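PDB 6CJ7: serpin-12 from Manduca sexta, which probably inhibits serine proteases as a serpin and controls the prophenoloxidase activation system of larval hemolymph. Local coordinates for residues 99-104 against 121-126; 184-189 against 202-207. One frame throughout, in Å; residues are numbered along the deposited sequence.

Contact 1 (99-104 against 121-126); sequences VFLSEN and SDLTPT
The Phe100 ring meets Thr126 at its edge: Thr126 OG1 lies in the ring plane, 3.3 Å from Phe100 CD2. Thr124 runs alongside and points the same way, its CB approaching obliquely, 3.9 Å from Phe100 CD2. Phe128, from a loop, and Val168, of strand 165-174, also touch this aromatic side chain. With an alanine in place of Phe100, the threonine methyl of Thr124 and the hydroxyl of Thr126 would probably lose the ring they pack against, leaving a gap beside Phe128 and Val168. Thr124 turns its own hydroxyl to Asn98.

On the face of Val99, Leu101, Leu123 and Pro125 the side chains that meet are aliphatic. In Leu123, CG anti to the backbone N (chi1 -173°) and chi2 of 52° together bring CD1 over to the neighbouring strand. There Leu123 CD1 sits 3.6 Å from Val99 CG1 and 3.9 Å from Leu101 CB, while Leu107 and Leu305 add to the same patch.

Between the two faces runs a parallel ladder in which Thr124 and Thr126 use both their N and O. The straightest rung is Thr124 N to Val99 O at 2.8 Å (162° at the hydrogen); Glu103 N closes the far end on Thr126 O at 3.0 Å. Pro125 falls where a strand nitrogen turns away from 99-104, and its lack of an N-H costs this ladder nothing. Before the strand, Asp122 OD1 accepts from Leu123 N and pairs with Lys112, which probably steadies its charge. Backbone bonds set the register, while one face is aliphatic and the other combines the Phe100 ring with threonines.

Contact 2 (184-189 against 202-207); sequences QATQKR and SFMQTR
Arg189 runs extended from CG to NE (chi2 -179°), and Gln205, likewise stretched beyond CG (chi2 175°), comes to meet it from the opposite direction. Gln205 OE1 therefore lands at the edge of the guanidinium, near its plane, where Arg189 NE gives it a weak bond of 2.7 Å. Arg189 NH2 also approaches Gln205 OE1, but at 2.3 Å the separation is too short to trust in detail. The amide and guanidinium planes are 36° apart, so the pair is skewed rather than coplanar. Glu271 lies farther off and forms only a long, weak ion pair with Arg189 NE.

Nearer the backbone, Arg189 packs its CB 3.6 Å from Phe203 CD1, and the edge of the Phe203 ring takes the carbonyl oxygens of Gln187 and Arg189 in its plane. Gln187 and Phe203 form an antiparallel hydrogen-bonded pair: Phe203 N to Gln187 O spans 2.8 Å and Gln187 N to Phe203 O 2.9 Å. Beyond Thr186 and Met204 the chains draw apart, and a water spans Thr186 and Gln205, donating to Thr186 OG1 and accepting from Gln205 N, each at 2.9 Å. Thr186 OG1 is bonded to Glu328 as well, a residue shortly before the unmodelled 332-346, which probably corresponds to much of the reactive-centre loop of serpins.

Strands 187-192 and 198-215 form a hairpin that fits the s4C-s3C pair of serpin sheet C. On its far side 202-207 is bonded through Ser202, Met204 and Thr206 to strand 265-282, which leaves 202-207 sandwiched between two antiparallel neighbours, with Met204 packed on Leu272 and Phe181.

The two contacts lie at opposite ends of the molecule, their centres 47 Å apart and their nearest atoms about 31 Å apart. Contact 1 is the more buried: its parallel pair corresponds to the s1A-s2A edge of serpin sheet A, where a continuous ladder and aliphatic packing do the work. Contact 2 is nearer the surface and antiparallel, in what corresponds to sheet C; it has just one reciprocal backbone pair, eked out by a water and an arginine-glutamine contact. They share no strand, yet strand 165-174, which flanks contact 1, precedes the hairpin of contact 2 in the chain, and strand 265-282 runs from beside contact 2 toward sheet A.

Contact 1 (99-104 against 121-126)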
loop_
_atom_site.group_PDB
_atom_site.type_symbol
_atom_site.label_atom_id
_atom_site.label_comp_id
_atom_site.label_asym_id
_atom_site.label_seq_id
_atom_site.Cartn_x
_atom_site.Cartn_y
_atom_site.Cartn_z
ATOM N N VAL A 99 6.181 -6.313 -14.648
ATOM C CA VAL A 99 7.169 -5.479 -15.330
ATOM C C VAL A 99 6.915 -5.654 -16.820
ATOM O O VAL A 99 7.110 -6.748 -17.364
ATOM C CB VAL A 99 8.610 -5.875 -14.973
ATOM C CG1 VAL A 99 9.611 -4.934 -15.659
ATOM C CG2 VAL A 99 8.829 -5.886 -13.474
ATOM N N PHE A 100 6.473 -4.588 -17.482
ATOM C CA PHE A 100 6.169 -4.629 -18.904
ATOM C C PHE A 100 7.375 -4.080 -19.652
ATOM O O PHE A 100 7.636 -2.874 -19.626
ATOM C CB PHE A 100 4.894 -3.846 -19.204
ATOM C CG PHE A 100 3.664 -4.460 -18.586
ATOM C CD1 PHE A 100 3.147 -3.973 -17.391
ATOM C CD2 PHE A 100 3.036 -5.538 -19.197
ATOM C CE1 PHE A 100 2.015 -4.547 -16.810
ATOM C CE2 PHE A 100 1.907 -6.122 -18.623
ATOM C CZ PHE A 100 1.398 -5.623 -17.430
ATOM N N LEU A 101 8.125 -4.981 -20.279
ATOM C CA LEU A 101 9.401 -4.665 -20.914
ATOM C C LEU A 101 9.225 -4.593 -22.426
ATOM O O LEU A 101 8.757 -5.556 -23.049
ATOM C CB LEU A 101 10.448 -5.714 -20.554
ATOM C CG LEU A 101 11.786 -5.552 -21.253
ATOM C CD1 LEU A 101 12.501 -4.348 -20.681
ATOM C CD2 LEU A 101 12.577 -6.814 -20.999
ATOM N N SER A 102 9.630 -3.467 -23.014
ATOM C CA SER A 102 9.529 -3.291 -24.455
ATOM C C SER A 102 10.183 -4.443 -25.205
ATOM O O SER A 102 11.254 -4.921 -24.827
ATOM C CB SER A 102 10.192 -1.977 -24.866
ATOM O OG SER A 102 10.467 -1.942 -26.250
ATOM N N GLU A 103 9.533 -4.870 -26.288
ATOM C CA GLU A 103 10.089 -5.930 -27.117
ATOM C C GLU A 103 11.371 -5.522 -27.832
ATOM O O GLU A 103 11.974 -6.368 -28.495
ATOM C CB GLU A 103 9.054 -6.400 -28.133
ATOM C CG GLU A 103 7.911 -7.179 -27.524
ATOM C CD GLU A 103 7.001 -7.764 -28.576
ATOM O OE1 GLU A 103 7.356 -7.670 -29.770
ATOM O OE2 GLU A 103 5.940 -8.314 -28.212
ATOM N N ASN A 104 11.803 -4.261 -27.724
ATOM C CA ASN A 104 13.149 -3.912 -28.171
ATOM C C ASN A 104 14.229 -4.564 -27.313
ATOM O O ASN A 104 15.384 -4.655 -27.750
ATOM C CB ASN A 104 13.337 -2.394 -28.168
ATOM C CG ASN A 104 12.489 -1.699 -29.212
ATOM O OD1 ASN A 104 12.288 -2.218 -30.306
ATOM N ND2 ASN A 104 11.982 -0.517 -28.875
ATOM N N SER A 121 5.115 -11.722 -9.278
ATOM C CA SER A 121 5.206 -10.722 -10.334
ATOM C C SER A 121 5.600 -11.452 -11.612
ATOM O O SER A 121 5.486 -12.680 -11.705
ATOM C CB SER A 121 6.185 -9.612 -9.928
ATOM O OG SER A 121 6.164 -8.531 -10.856
ATOM N N ASP A 122 6.063 -10.703 -12.610
ATOM C CA ASP A 122 6.418 -11.309 -13.885
ATOM C C ASP A 122 7.254 -10.313 -14.669
ATOM O O ASP A 122 7.371 -9.144 -14.303
ATOM C CB ASP A 122 5.169 -11.701 -14.678
ATOM C CG ASP A 122 5.372 -12.926 -15.538
ATOM O OD1 ASP A 122 6.539 -13.306 -15.798
ATOM O OD2 ASP A 122 4.346 -13.506 -15.966
ATOM N N LEU A 123 7.858 -10.803 -15.745
ATOM C CA LEU A 123 8.525 -9.961 -16.726
ATOM C C LEU A 123 7.863 -10.242 -18.067
ATOM O O LEU A 123 7.975 -11.353 -18.595
ATOM C CB LEU A 123 10.027 -10.247 -16.751
ATOM C CG LEU A 123 10.927 -9.354 -17.607
ATOM C CD1 LEU A 123 10.715 -7.898 -17.308
ATOM C CD2 LEU A 123 12.387 -9.727 -17.376
ATOM N N THR A 124 7.180 -9.237 -18.613
ATOM C CA THR A 124 6.218 -9.437 -19.704
ATOM C C THR A 124 6.610 -8.637 -20.940
ATOM O O THR A 124 6.588 -7.392 -20.904
ATOM C CB THR A 124 4.812 -9.044 -19.240
ATOM O OG1 THR A 124 4.429 -9.845 -18.116
ATOM C CG2 THR A 124 3.794 -9.260 -20.361
ATOM N N PRO A 125 6.972 -9.283 -22.049
ATOM C CA PRO A 125 7.272 -8.524 -23.271
ATOM C C PRO A 125 6.041 -7.773 -23.756
ATOM O O PRO A 125 4.923 -8.293 -23.732
ATOM C CB PRO A 125 7.702 -9.605 -24.271
ATOM C CG PRO A 125 8.030 -10.795 -23.447
ATOM C CD PRO A 125 7.163 -10.730 -22.228
ATOM N N THR A 126 6.260 -6.532 -24.186
ATOM C CA THR A 126 5.178 -5.613 -24.526
ATOM C C THR A 126 5.591 -4.749 -25.707
ATOM O O THR A 126 6.687 -4.183 -25.705
ATOM C CB THR A 126 4.833 -4.723 -23.324
ATOM O OG1 THR A 126 4.471 -5.546 -22.210
ATOM C CG2 THR A 126 3.680 -3.776 -23.658
#

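Contact 2 (184-189 against 202-207)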
loop_
_atom_site.group_PDB
_atom_site.type_symbol
_atom_site.label_atom_id
_atom_site.label_comp_id
_atom_site.label_asym_id
_atom_site.label_seq_id
_atom_site.Cartn_x
_atom_site.Cartn_y
_atom_site.Cartn_z
ATOM N N GLN A 184 -28.031 -1.847 11.182
ATOM C CA GLN A 184 -28.989 -0.867 11.684
ATOM C C GLN A 184 -28.393 0.032 12.765
ATOM O O GLN A 184 -29.042 1.007 13.157
ATOM C CB GLN A 184 -30.257 -1.569 12.191
ATOM C CG GLN A 184 -31.339 -1.781 11.116
ATOM C CD GLN A 184 -32.429 -0.711 11.126
ATOM O OE1 GLN A 184 -32.143 0.498 11.102
ATOM N NE2 GLN A 184 -33.681 -1.149 11.148
ATOM N N ALA A 185 -27.164 -0.238 13.216
ATOM C CA ALA A 185 -26.458 0.654 14.125
ATOM C C ALA A 185 -25.644 1.723 13.406
ATOM O O ALA A 185 -25.163 2.652 14.066
ATOM C CB ALA A 185 -25.537 -0.139 15.052
ATOM N N THR A 186 -25.461 1.614 12.089
ATOM C CA THR A 186 -24.720 2.634 11.355
ATOM C C THR A 186 -25.552 3.900 11.286
ATOM O O THR A 186 -26.734 3.851 10.946
ATOM C CB THR A 186 -24.389 2.149 9.951
ATOM O OG1 THR A 186 -23.547 0.990 10.055
ATOM C CG2 THR A 186 -23.638 3.220 9.155
ATOM N N GLN A 187 -24.936 5.033 11.604
ATOM C CA GLN A 187 -25.679 6.279 11.757
ATOM C C GLN A 187 -24.979 7.419 11.033
ATOM O O GLN A 187 -23.751 7.479 10.969
ATOM C CB GLN A 187 -25.838 6.665 13.239
ATOM C CG GLN A 187 -26.685 5.725 14.114
ATOM C CD GLN A 187 -28.087 5.454 13.594
ATOM O OE1 GLN A 187 -28.677 6.245 12.850
ATOM N NE2 GLN A 187 -28.630 4.304 13.987
ATOM N N LYS A 188 -25.776 8.357 10.534
ATOM C CA LYS A 188 -25.242 9.564 9.916
ATOM C C LYS A 188 -24.967 10.600 10.997
ATOM O O LYS A 188 -25.884 11.014 11.719
ATOM C CB LYS A 188 -26.207 10.108 8.867
ATOM C CG LYS A 188 -26.076 9.364 7.542
ATOM C CD LYS A 188 -27.118 9.796 6.532
ATOM C CE LYS A 188 -26.572 9.688 5.114
ATOM N NZ LYS A 188 -26.135 8.316 4.761
ATOM N N ARG A 189 -23.701 10.993 11.119
ATOM C CA ARG A 189 -23.238 11.971 12.094
ATOM C C ARG A 189 -22.261 12.894 11.386
ATOM O O ARG A 189 -21.766 12.573 10.309
ATOM C CB ARG A 189 -22.551 11.293 13.295
ATOM C CG ARG A 189 -23.311 10.127 13.891
ATOM C CD ARG A 189 -22.560 9.536 15.075
ATOM N NE ARG A 189 -23.231 8.366 15.633
ATOM C CZ ARG A 189 -24.059 8.418 16.672
ATOM N NH1 ARG A 189 -24.308 9.584 17.257
ATOM N NH2 ARG A 189 -24.636 7.306 17.121
ATOM N N SER A 202 -21.240 8.213 7.312
ATOM C CA SER A 202 -21.884 7.019 7.860
ATOM C C SER A 202 -20.953 6.346 8.861
ATOM O O SER A 202 -19.962 5.715 8.479
ATOM C CB SER A 202 -22.259 6.052 6.740
ATOM O OG SER A 202 -23.292 6.593 5.939
ATOM N N PHE A 203 -21.281 6.451 10.139
ATOM C CA PHE A 203 -20.460 5.890 11.201
ATOM C C PHE A 203 -20.999 4.522 11.600
ATOM O O PHE A 203 -22.126 4.404 12.097
ATOM C CB PHE A 203 -20.419 6.827 12.404
ATOM C CG PHE A 203 -19.621 8.074 12.163
ATOM C CD1 PHE A 203 -20.210 9.198 11.602
ATOM C CD2 PHE A 203 -18.280 8.120 12.493
ATOM C CE1 PHE A 203 -19.481 10.352 11.386
ATOM C CE2 PHE A 203 -17.549 9.263 12.287
ATOM C CZ PHE A 203 -18.152 10.389 11.728
ATOM N N MET A 204 -20.195 3.494 11.371
ATOM C CA MET A 204 -20.462 2.183 11.936
ATOM C C MET A 204 -20.203 2.227 13.434
ATOM O O MET A 204 -19.304 2.927 13.903
ATOM C CB MET A 204 -19.551 1.155 11.274
ATOM C CG MET A 204 -19.630 1.231 9.785
ATOM S SD MET A 204 -18.670 -0.100 9.021
ATOM C CE MET A 204 -17.006 0.422 9.505
ATOM N N GLN A 205 -20.995 1.478 14.200
ATOM C CA GLN A 205 -20.905 1.564 15.650
ATOM C C GLN A 205 -20.957 0.176 16.270
ATOM O O GLN A 205 -21.733 -0.679 15.834
ATOM C CB GLN A 205 -22.039 2.415 16.242
ATOM C CG GLN A 205 -22.097 3.831 15.739
ATOM C CD GLN A 205 -23.309 4.553 16.274
ATOM O OE1 GLN A 205 -23.630 5.660 15.844
ATOM N NE2 GLN A 205 -23.995 3.923 17.215
ATOM N N THR A 206 -20.132 -0.034 17.292
ATOM C CA THR A 206 -20.197 -1.243 18.108
ATOM C C THR A 206 -19.519 -0.958 19.439
ATOM O O THR A 206 -18.801 0.035 19.594
ATOM C CB THR A 206 -19.538 -2.453 17.428
ATOM O OG1 THR A 206 -19.923 -3.650 18.120
ATOM C CG2 THR A 206 -18.018 -2.338 17.465
ATOM N N ARG A 207 -19.769 -1.841 20.408
ATOM C CA ARG A 207 -19.079 -1.801 21.689
ATOM C C ARG A 207 -18.648 -3.220 22.021
ATOM O O ARG A 207 -19.491 -4.085 22.281
ATOM C CB ARG A 207 -19.958 -1.220 22.794
ATOM C CG ARG A 207 -19.250 -1.185 24.131
ATOM C CD ARG A 207 -20.082 -0.503 25.182
ATOM N NE ARG A 207 -19.542 -0.734 26.517
ATOM C CZ ARG A 207 -20.082 -0.250 27.629
ATOM N NH1 ARG A 207 -21.171 0.502 27.564
ATOM N NH2 ARG A 207 -19.529 -0.512 28.805
HETATM O O HOH W 1 -22.754 -0.189 12.529
#